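Local coordinates for protein putative O-methyltransferase (Klebsiella pneumoniae subsp. pneumoniae, PDB 3TFW) that probably transfers a methyl group from S-adenosylmethionine to an oxygen atom of an acceptor whose identity is not established, at residues A64-I70 with F137-D143; S160-L165 with L221-A226. One frame throughout, in Å; residues are numbered along the deposited sequence.

Interaction 1 of 2, residues A64-I70 with F137-D143; sequences AKRILEI and FDLIFID
Leu68 CB sits over the centre of one face of the Phe137 ring, a CH-pi contact 3.6 Å from the centroid. Arg66 C and Ile67 N lie at an edge of that ring, in its plane. The ring of Phe141 meets Glu69 CG at its edge. These contacts join two neighbouring parallel strands, 66-70 and 139-142, in the middle of the Rossmann-like sheet of a class I methyltransferase. The two short strand axes come within 4.7 Å and run 8° from parallel. Backbone bonds alternate, from Asp138 N to Arg66 O, through Leu68 N to Leu139 O, on to Asp143 N to Ile70 O. Leu68 CD2 also packs on Ile140 CG2 at 4.0 Å, on the Phe137 side of the sheet. Ile67, Leu139 and Phe141 lie on the other side, against helix 49-62. Glu69 has CG anti to the backbone N (chi1 177°) and runs alongside Phe141 on that side; its OE1 bonds to Thr78 and Thr93. Asp138 closes the start of the pair; its OD1 forms a salt bridge with Arg161. Its OD2 takes two backbone N-H groups from opposite faces of the carboxylate plane: Lys65 N at 2.9 Å and Arg66 N at 3.1 Å.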
ATOM      1  N   ALA A  64      -6.982  11.813   7.794  1.00 18.01           N
ATOM      2  CA  ALA A  64      -7.840  11.310   8.864  1.00 17.18           C
ATOM      3  C   ALA A  64      -7.855  12.233  10.077  1.00 17.26           C
ATOM      4  O   ALA A  64      -6.813  12.767  10.483  1.00 17.58           O
ATOM      5  CB  ALA A  64      -7.417   9.890   9.275  1.00 16.89           C
ATOM      6  N   LYS A  65      -9.047  12.432  10.624  1.00 17.02           N
ATOM      7  CA  LYS A  65      -9.232  13.072  11.922  1.00 17.49           C
ATOM      8  C   LYS A  65      -9.830  12.072  12.902  1.00 16.37           C
ATOM      9  O   LYS A  65      -9.808  12.300  14.114  1.00 16.21           O
ATOM     10  CB  LYS A  65     -10.160  14.301  11.821  1.00 18.61           C
ATOM     11  CG  LYS A  65      -9.592  15.467  11.029  1.00 22.12           C
ATOM     12  CD  LYS A  65     -10.260  16.779  11.435  1.00 26.37           C
ATOM     13  CE  LYS A  65      -9.599  17.970  10.749  1.00 29.72           C
ATOM     14  NZ  LYS A  65     -10.364  19.231  11.020  1.00 31.34           N
ATOM     15  N   ARG A  66     -10.381  10.974  12.371  1.00 15.16           N
ATOM     16  CA  ARG A  66     -11.012   9.935  13.177  1.00 14.06           C
ATOM     17  C   ARG A  66     -10.516   8.579  12.708  1.00 13.20           C
ATOM     18  O   ARG A  66     -10.677   8.224  11.551  1.00 12.19           O
ATOM     19  CB  ARG A  66     -12.543  10.001  13.088  1.00 14.61           C
ATOM     20  CG  ARG A  66     -13.130  11.265  13.727  1.00 15.81           C
ATOM     21  CD  ARG A  66     -14.611  11.457  13.481  1.00 16.44           C
ATOM     22  NE  ARG A  66     -15.058  12.638  14.221  1.00 20.13           N
ATOM     23  CZ  ARG A  66     -15.442  12.627  15.500  1.00 20.26           C
ATOM     24  NH1 ARG A  66     -15.484  11.490  16.178  1.00 19.04           N
ATOM     25  NH2 ARG A  66     -15.812  13.758  16.094  1.00 20.69           N
ATOM     26  N   ILE A  67      -9.884   7.847  13.614  1.00 12.67           N
ATOM     27  CA  ILE A  67      -9.348   6.522  13.300  1.00 12.09           C
ATOM     28  C   ILE A  67      -9.926   5.499  14.274  1.00 12.36           C
ATOM     29  O   ILE A  67     -10.050   5.776  15.473  1.00 12.32           O
ATOM     30  CB  ILE A  67      -7.794   6.501  13.363  1.00 11.81           C
ATOM     31  CG1 ILE A  67      -7.208   7.519  12.369  1.00 11.09           C
ATOM     32  CG2 ILE A  67      -7.253   5.074  13.064  1.00 12.15           C
ATOM     33  CD1 ILE A  67      -5.682   7.735  12.495  1.00 11.64           C
ATOM     34  N   LEU A  68     -10.278   4.322  13.751  1.00 11.88           N
ATOM     35  CA  LEU A  68     -10.644   3.179  14.585  1.00 12.28           C
ATOM     36  C   LEU A  68      -9.624   2.053  14.406  1.00 12.54           C
ATOM     37  O   LEU A  68      -9.318   1.656  13.284  1.00 12.32           O
ATOM     38  CB  LEU A  68     -12.052   2.675  14.235  1.00 12.00           C
ATOM     39  CG  LEU A  68     -12.535   1.341  14.847  1.00 12.20           C
ATOM     40  CD1 LEU A  68     -12.604   1.392  16.378  1.00 11.93           C
ATOM     41  CD2 LEU A  68     -13.914   0.942  14.286  1.00 13.46           C
ATOM     42  N   GLU A  69      -9.108   1.541  15.516  1.00 12.73           N
ATOM     43  CA  GLU A  69      -8.199   0.402  15.475  1.00 13.05           C
ATOM     44  C   GLU A  69      -8.771  -0.752  16.298  1.00 13.37           C
ATOM     45  O   GLU A  69      -9.051  -0.602  17.482  1.00 12.93           O
ATOM     46  CB  GLU A  69      -6.831   0.797  16.027  1.00 13.14           C
ATOM     47  CG  GLU A  69      -5.835  -0.350  16.083  1.00 14.17           C
ATOM     48  CD  GLU A  69      -4.508   0.044  16.706  1.00 17.97           C
ATOM     49  OE1 GLU A  69      -4.499   0.836  17.673  1.00 18.61           O
ATOM     50  OE2 GLU A  69      -3.474  -0.469  16.239  1.00 18.50           O
ATOM     51  N   ILE A  70      -8.918  -1.913  15.673  1.00 13.75           N
ATOM     52  CA  ILE A  70      -9.397  -3.091  16.377  1.00 14.61           C
ATOM     53  C   ILE A  70      -8.208  -4.029  16.667  1.00 14.94           C
ATOM     54  O   ILE A  70      -7.702  -4.706  15.773  1.00 15.04           O
ATOM     55  CB  ILE A  70     -10.559  -3.786  15.610  1.00 14.76           C
ATOM     56  CG1 ILE A  70     -11.676  -2.770  15.316  1.00 15.88           C
ATOM     57  CG2 ILE A  70     -11.084  -4.996  16.413  1.00 15.79           C
ATOM     58  CD1 ILE A  70     -12.855  -3.302  14.479  1.00 16.07           C
ATOM     59  N   PHE A 137     -15.661   7.007  10.916  1.00 15.22           N
ATOM     60  CA  PHE A 137     -14.200   7.061  10.965  1.00 14.35           C
ATOM     61  C   PHE A 137     -13.632   7.212   9.551  1.00 14.41           C
ATOM     62  O   PHE A 137     -14.229   6.746   8.580  1.00 13.88           O
ATOM     63  CB  PHE A 137     -13.627   5.796  11.604  1.00 14.55           C
ATOM     64  CG  PHE A 137     -14.009   5.621  13.044  1.00 14.77           C
ATOM     65  CD1 PHE A 137     -13.247   6.199  14.056  1.00 14.20           C
ATOM     66  CD2 PHE A 137     -15.115   4.855  13.385  1.00 15.93           C
ATOM     67  CE1 PHE A 137     -13.598   6.028  15.403  1.00 16.77           C
ATOM     68  CE2 PHE A 137     -15.473   4.685  14.720  1.00 16.34           C
ATOM     69  CZ  PHE A 137     -14.716   5.275  15.725  1.00 16.70           C
ATOM     70  N   ASP A 138     -12.465   7.837   9.445  1.00 13.97           N
ATOM     71  CA  ASP A 138     -11.823   8.077   8.144  1.00 14.14           C
ATOM     72  C   ASP A 138     -10.920   6.928   7.732  1.00 13.90           C
ATOM     73  O   ASP A 138     -10.676   6.683   6.531  1.00 13.61           O
ATOM     74  CB  ASP A 138     -11.005   9.360   8.210  1.00 14.44           C
ATOM     75  CG  ASP A 138     -11.842  10.556   8.581  1.00 16.91           C
ATOM     76  OD1 ASP A 138     -12.898  10.740   7.950  1.00 18.75           O
ATOM     77  OD2 ASP A 138     -11.463  11.290   9.526  1.00 17.51           O
ATOM     78  N   LEU A 139     -10.394   6.251   8.741  1.00 12.89           N
ATOM     79  CA  LEU A 139      -9.504   5.127   8.539  1.00 13.35           C
ATOM     80  C   LEU A 139      -9.790   4.087   9.615  1.00 13.23           C
ATOM     81  O   LEU A 139      -9.928   4.418  10.809  1.00 13.40           O
ATOM     82  CB  LEU A 139      -8.040   5.595   8.603  1.00 13.71           C
ATOM     83  CG  LEU A 139      -7.010   4.457   8.614  1.00 15.03           C
ATOM     84  CD1 LEU A 139      -6.979   3.861   7.236  1.00 19.76           C
ATOM     85  CD2 LEU A 139      -5.636   4.939   9.012  1.00 21.50           C
ATOM     86  N   ILE A 140      -9.908   2.831   9.190  1.00 12.79           N
ATOM     87  CA  ILE A 140     -10.254   1.750  10.102  1.00 12.55           C
ATOM     88  C   ILE A 140      -9.253   0.618   9.901  1.00 13.26           C
ATOM     89  O   ILE A 140      -9.072   0.128   8.778  1.00 13.40           O
ATOM     90  CB  ILE A 140     -11.697   1.240   9.899  1.00 11.76           C
ATOM     91  CG1 ILE A 140     -12.714   2.383  10.099  1.00 12.02           C
ATOM     92  CG2 ILE A 140     -11.993   0.073  10.860  1.00 12.43           C
ATOM     93  CD1 ILE A 140     -14.159   2.031   9.704  1.00  9.81           C
ATOM     94  N   PHE A 141      -8.592   0.229  10.986  1.00 13.96           N
ATOM     95  CA  PHE A 141      -7.572  -0.813  10.941  1.00 15.38           C
ATOM     96  C   PHE A 141      -8.036  -2.029  11.721  1.00 16.01           C
ATOM     97  O   PHE A 141      -8.317  -1.944  12.918  1.00 16.08           O
ATOM     98  CB  PHE A 141      -6.250  -0.263  11.496  1.00 15.83           C
ATOM     99  CG  PHE A 141      -5.102  -1.207  11.373  1.00 17.73           C
ATOM    100  CD1 PHE A 141      -4.455  -1.375  10.153  1.00 19.20           C
ATOM    101  CD2 PHE A 141      -4.668  -1.945  12.470  1.00 20.28           C
ATOM    102  CE1 PHE A 141      -3.382  -2.258  10.037  1.00 21.43           C
ATOM    103  CE2 PHE A 141      -3.592  -2.833  12.352  1.00 22.42           C
ATOM    104  CZ  PHE A 141      -2.957  -2.982  11.139  1.00 21.77           C
ATOM    105  N   ILE A 142      -8.124  -3.169  11.040  1.00 16.78           N
ATOM    106  CA  ILE A 142      -8.622  -4.385  11.662  1.00 17.50           C
ATOM    107  C   ILE A 142      -7.516  -5.429  11.805  1.00 19.64           C
ATOM    108  O   ILE A 142      -6.985  -5.917  10.805  1.00 18.45           O
ATOM    109  CB  ILE A 142      -9.824  -4.976  10.887  1.00 17.09           C
ATOM    110  CG1 ILE A 142     -10.919  -3.907  10.706  1.00 17.28           C
ATOM    111  CG2 ILE A 142     -10.382  -6.215  11.604  1.00 16.65           C
ATOM    112  CD1 ILE A 142     -12.064  -4.344   9.809  1.00 15.60           C
ATOM    113  N   ASP A 143      -7.173  -5.743  13.054  1.00 21.86           N
ATOM    114  CA  ASP A 143      -6.194  -6.795  13.352  1.00 25.03           C
ATOM    115  C   ASP A 143      -6.330  -7.332  14.781  1.00 26.22           C
ATOM    116  O   ASP A 143      -5.437  -7.129  15.617  1.00 27.24           O
ATOM    117  CB  ASP A 143      -4.769  -6.297  13.134  1.00 25.70           C
ATOM    118  CG  ASP A 143      -3.728  -7.398  13.315  1.00 27.88           C
ATOM    119  OD1 ASP A 143      -4.084  -8.607  13.235  1.00 28.94           O
ATOM    120  OD2 ASP A 143      -2.549  -7.050  13.539  1.00 31.24           O
TER

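Interaction 2 of 2, residues S160-L165 with L221-A226; sequences SRPGTL and LAWVNA
Val224 fits against the turn of segment 160-165 with its side chain and both polar backbone atoms. CG1 is anti to the backbone N (chi1 177°), which places CG1 against Arg161 O, at 3.5 Å, and CG2 against Thr164 and Ser160. The approach of CG2 to Ser160 OG, 3.8 Å, is van der Waals packing; that hydroxyl is hydrogen-bonded with Ala156 O. The main chain of Val224 is held at the same place: its N donates to Thr164 O at 3.0 Å, and its O accepts from Gly163 N at 2.8 Å. The second bond is nearly straight at the hydrogen, but Gly163 N stands 17° from the carbonyl plane.

Leu165 carries the contact to the other end of the segment. Its CD2 meets Leu221 CD1 at 3.8 Å, and CD1 rests near Ala222 O. Helix 49-62 covers this pair through Leu58, and Leu61 of the second subunit packs on Leu165.

Gly163 takes the third position of the type II turn from Arg161 to Thr164, with a positive phi of 99°. Its CA rests over one face of the Trp223 six-membered ring, a CH-pi contact with CA 3.6 Å from the centroid. Arg161 NH1 bonds to Pro162 O in the guanidinium plane, while NH2 forms a salt bridge with Asp138. Trp223 also makes a cation-pi contact with Arg60 of the second subunit.

Pro162 CG touches Ala226 CB at the outer end. Leu165 and Trp223 form an antiparallel, non-hydrogen-bonded pair. Here strand 217-224 runs antiparallel to strand 165-169, the last of the parallel strands, as the reversed seventh strand (order 3-2-1-4-5-7-6) of the class I methyltransferase fold.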
ATOM      1  N   SER A 160     -18.543   4.069   8.631  1.00 15.90           N
ATOM      2  CA  SER A 160     -17.755   4.554   7.494  1.00 17.17           C
ATOM      3  C   SER A 160     -18.482   5.686   6.779  1.00 17.66           C
ATOM      4  O   SER A 160     -19.689   5.865   6.964  1.00 18.66           O
ATOM      5  CB  SER A 160     -17.531   3.422   6.487  1.00 16.53           C
ATOM      6  OG  SER A 160     -16.587   2.493   6.990  1.00 21.13           O
ATOM      7  N   ARG A 161     -17.732   6.432   5.972  1.00 18.22           N
ATOM      8  CA  ARG A 161     -18.265   7.439   5.051  1.00 18.54           C
ATOM      9  C   ARG A 161     -17.643   7.172   3.673  1.00 18.33           C
ATOM     10  O   ARG A 161     -16.669   6.403   3.565  1.00 17.13           O
ATOM     11  CB  ARG A 161     -17.960   8.870   5.549  1.00 19.09           C
ATOM     12  CG  ARG A 161     -16.520   9.133   6.035  1.00 19.98           C
ATOM     13  CD  ARG A 161     -15.631   9.679   4.941  1.00 22.12           C
ATOM     14  NE  ARG A 161     -14.328  10.160   5.421  1.00 23.69           N
ATOM     15  CZ  ARG A 161     -13.297  10.429   4.618  1.00 25.72           C
ATOM     16  NH1 ARG A 161     -13.420  10.269   3.305  1.00 25.53           N
ATOM     17  NH2 ARG A 161     -12.142  10.856   5.115  1.00 26.13           N
ATOM     18  N   PRO A 162     -18.207   7.771   2.601  1.00 18.34           N
ATOM     19  CA  PRO A 162     -17.514   7.586   1.324  1.00 17.54           C
ATOM     20  C   PRO A 162     -16.080   8.092   1.397  1.00 16.80           C
ATOM     21  O   PRO A 162     -15.836   9.219   1.829  1.00 16.32           O
ATOM     22  CB  PRO A 162     -18.350   8.413   0.335  1.00 18.31           C
ATOM     23  CG  PRO A 162     -19.734   8.430   0.942  1.00 18.20           C
ATOM     24  CD  PRO A 162     -19.536   8.402   2.440  1.00 18.42           C
ATOM     25  N   GLY A 163     -15.140   7.235   1.006  1.00 15.53           N
ATOM     26  CA  GLY A 163     -13.716   7.558   1.043  1.00 14.96           C
ATOM     27  C   GLY A 163     -12.962   7.023   2.252  1.00 14.32           C
ATOM     28  O   GLY A 163     -11.739   7.130   2.322  1.00 14.00           O
ATOM     29  N   THR A 164     -13.694   6.470   3.215  1.00 13.88           N
ATOM     30  CA  THR A 164     -13.098   5.775   4.352  1.00 13.02           C
ATOM     31  C   THR A 164     -12.252   4.632   3.815  1.00 13.12           C
ATOM     32  O   THR A 164     -12.632   3.966   2.857  1.00 12.00           O
ATOM     33  CB  THR A 164     -14.172   5.172   5.299  1.00 12.94           C
ATOM     34  OG1 THR A 164     -14.840   6.219   6.027  1.00 13.19           O
ATOM     35  CG2 THR A 164     -13.544   4.177   6.301  1.00 12.58           C
ATOM     36  N   LEU A 165     -11.101   4.435   4.433  1.00 12.92           N
ATOM     37  CA  LEU A 165     -10.233   3.329   4.087  1.00 13.33           C
ATOM     38  C   LEU A 165     -10.267   2.295   5.200  1.00 13.34           C
ATOM     39  O   LEU A 165     -10.051   2.625   6.372  1.00 12.92           O
ATOM     40  CB  LEU A 165      -8.810   3.846   3.862  1.00 13.79           C
ATOM     41  CG  LEU A 165      -7.822   2.903   3.179  1.00 14.68           C
ATOM     42  CD1 LEU A 165      -8.235   2.629   1.729  1.00 16.32           C
ATOM     43  CD2 LEU A 165      -6.451   3.552   3.220  1.00 16.22           C
ATOM     44  N   LEU A 221      -7.040  -3.920   1.576  1.00 14.61           N
ATOM     45  CA  LEU A 221      -7.240  -2.488   1.573  1.00 15.07           C
ATOM     46  C   LEU A 221      -8.535  -2.263   0.815  1.00 14.72           C
ATOM     47  O   LEU A 221      -8.670  -2.748  -0.316  1.00 14.67           O
ATOM     48  CB  LEU A 221      -6.072  -1.834   0.855  1.00 15.62           C
ATOM     49  CG  LEU A 221      -5.701  -0.371   1.088  1.00 20.01           C
ATOM     50  CD1 LEU A 221      -5.441  -0.074   2.550  1.00 22.47           C
ATOM     51  CD2 LEU A 221      -4.430  -0.075   0.281  1.00 22.64           C
ATOM     52  N   ALA A 222      -9.494  -1.568   1.437  1.00 13.89           N
ATOM     53  CA  ALA A 222     -10.813  -1.367   0.823  1.00 13.45           C
ATOM     54  C   ALA A 222     -11.220   0.096   0.964  1.00 13.48           C
ATOM     55  O   ALA A 222     -11.069   0.682   2.040  1.00 13.79           O
ATOM     56  CB  ALA A 222     -11.867  -2.285   1.468  1.00 13.25           C
ATOM     57  N   TRP A 223     -11.696   0.670  -0.137  1.00 13.35           N
ATOM     58  CA  TRP A 223     -12.199   2.040  -0.187  1.00 14.45           C
ATOM     59  C   TRP A 223     -13.721   1.948  -0.128  1.00 14.88           C
ATOM     60  O   TRP A 223     -14.318   1.133  -0.832  1.00 14.63           O
ATOM     61  CB  TRP A 223     -11.729   2.699  -1.500  1.00 14.43           C
ATOM     62  CG  TRP A 223     -12.403   3.998  -1.898  1.00 16.28           C
ATOM     63  CD1 TRP A 223     -13.643   4.143  -2.471  1.00 16.63           C
ATOM     64  CD2 TRP A 223     -11.860   5.320  -1.781  1.00 16.84           C
ATOM     65  NE1 TRP A 223     -13.904   5.469  -2.709  1.00 17.37           N
ATOM     66  CE2 TRP A 223     -12.828   6.215  -2.298  1.00 17.21           C
ATOM     67  CE3 TRP A 223     -10.653   5.836  -1.288  1.00 17.94           C
ATOM     68  CZ2 TRP A 223     -12.626   7.593  -2.339  1.00 18.11           C
ATOM     69  CZ3 TRP A 223     -10.453   7.210  -1.325  1.00 18.35           C
ATOM     70  CH2 TRP A 223     -11.438   8.073  -1.843  1.00 18.57           C
ATOM     71  N   VAL A 224     -14.337   2.778   0.715  1.00 15.83           N
ATOM     72  CA  VAL A 224     -15.788   2.800   0.855  1.00 15.88           C
ATOM     73  C   VAL A 224     -16.393   3.724  -0.212  1.00 16.87           C
ATOM     74  O   VAL A 224     -16.044   4.902  -0.309  1.00 16.38           O
ATOM     75  CB  VAL A 224     -16.239   3.208   2.283  1.00 15.54           C
ATOM     76  CG1 VAL A 224     -17.767   3.285   2.380  1.00 15.83           C
ATOM     77  CG2 VAL A 224     -15.688   2.216   3.320  1.00 16.02           C
ATOM     78  N   ASN A 225     -17.273   3.152  -1.026  1.00 18.73           N
ATOM     79  CA  ASN A 225     -17.950   3.882  -2.104  1.00 20.65           C
ATOM     80  C   ASN A 225     -19.196   4.570  -1.581  1.00 22.33           C
ATOM     81  O   ASN A 225     -19.833   4.075  -0.645  1.00 22.44           O
ATOM     82  CB  ASN A 225     -18.367   2.920  -3.218  1.00 20.39           C
ATOM     83  CG  ASN A 225     -17.192   2.189  -3.828  1.00 20.25           C
ATOM     84  OD1 ASN A 225     -17.209   0.971  -3.963  1.00 21.53           O
ATOM     85  ND2 ASN A 225     -16.173   2.928  -4.202  1.00 17.50           N
ATOM     86  N   ALA A 226     -19.539   5.704  -2.188  1.00 24.58           N
ATOM     87  CA  ALA A 226     -20.838   6.353  -1.964  1.00 26.70           C
ATOM     88  C   ALA A 226     -21.977   5.452  -2.465  1.00 28.03           C
ATOM     89  O   ALA A 226     -21.872   4.845  -3.533  1.00 28.60           O
ATOM     90  CB  ALA A 226     -20.882   7.708  -2.660  1.00 26.78           C
TER

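How the interactions relate
From the N terminus, helix 49-62 leads into strand 66-70. The chain then forms strands 90-95 and 117-121 and returns at 137-143, where interaction 1 closes a loop of 66 residues. Helix 149-158 follows, leading to 160-165. A second loop, of 55 residues, passes through helix 185-199 and strand 203-211, and interaction 2 closes it at 221-226. The two loops follow in series, neither nested nor crossed. Their centres are 11 Å apart, and they meet directly: Ile140 N lies 2.8 Å from Leu165 O, and Phe137 O lies 2.7 Å from Thr164 OG1, both probable hydrogen bonds. Together they join strands 66-70, 139-142, 165-169 and 217-224 across one sheet.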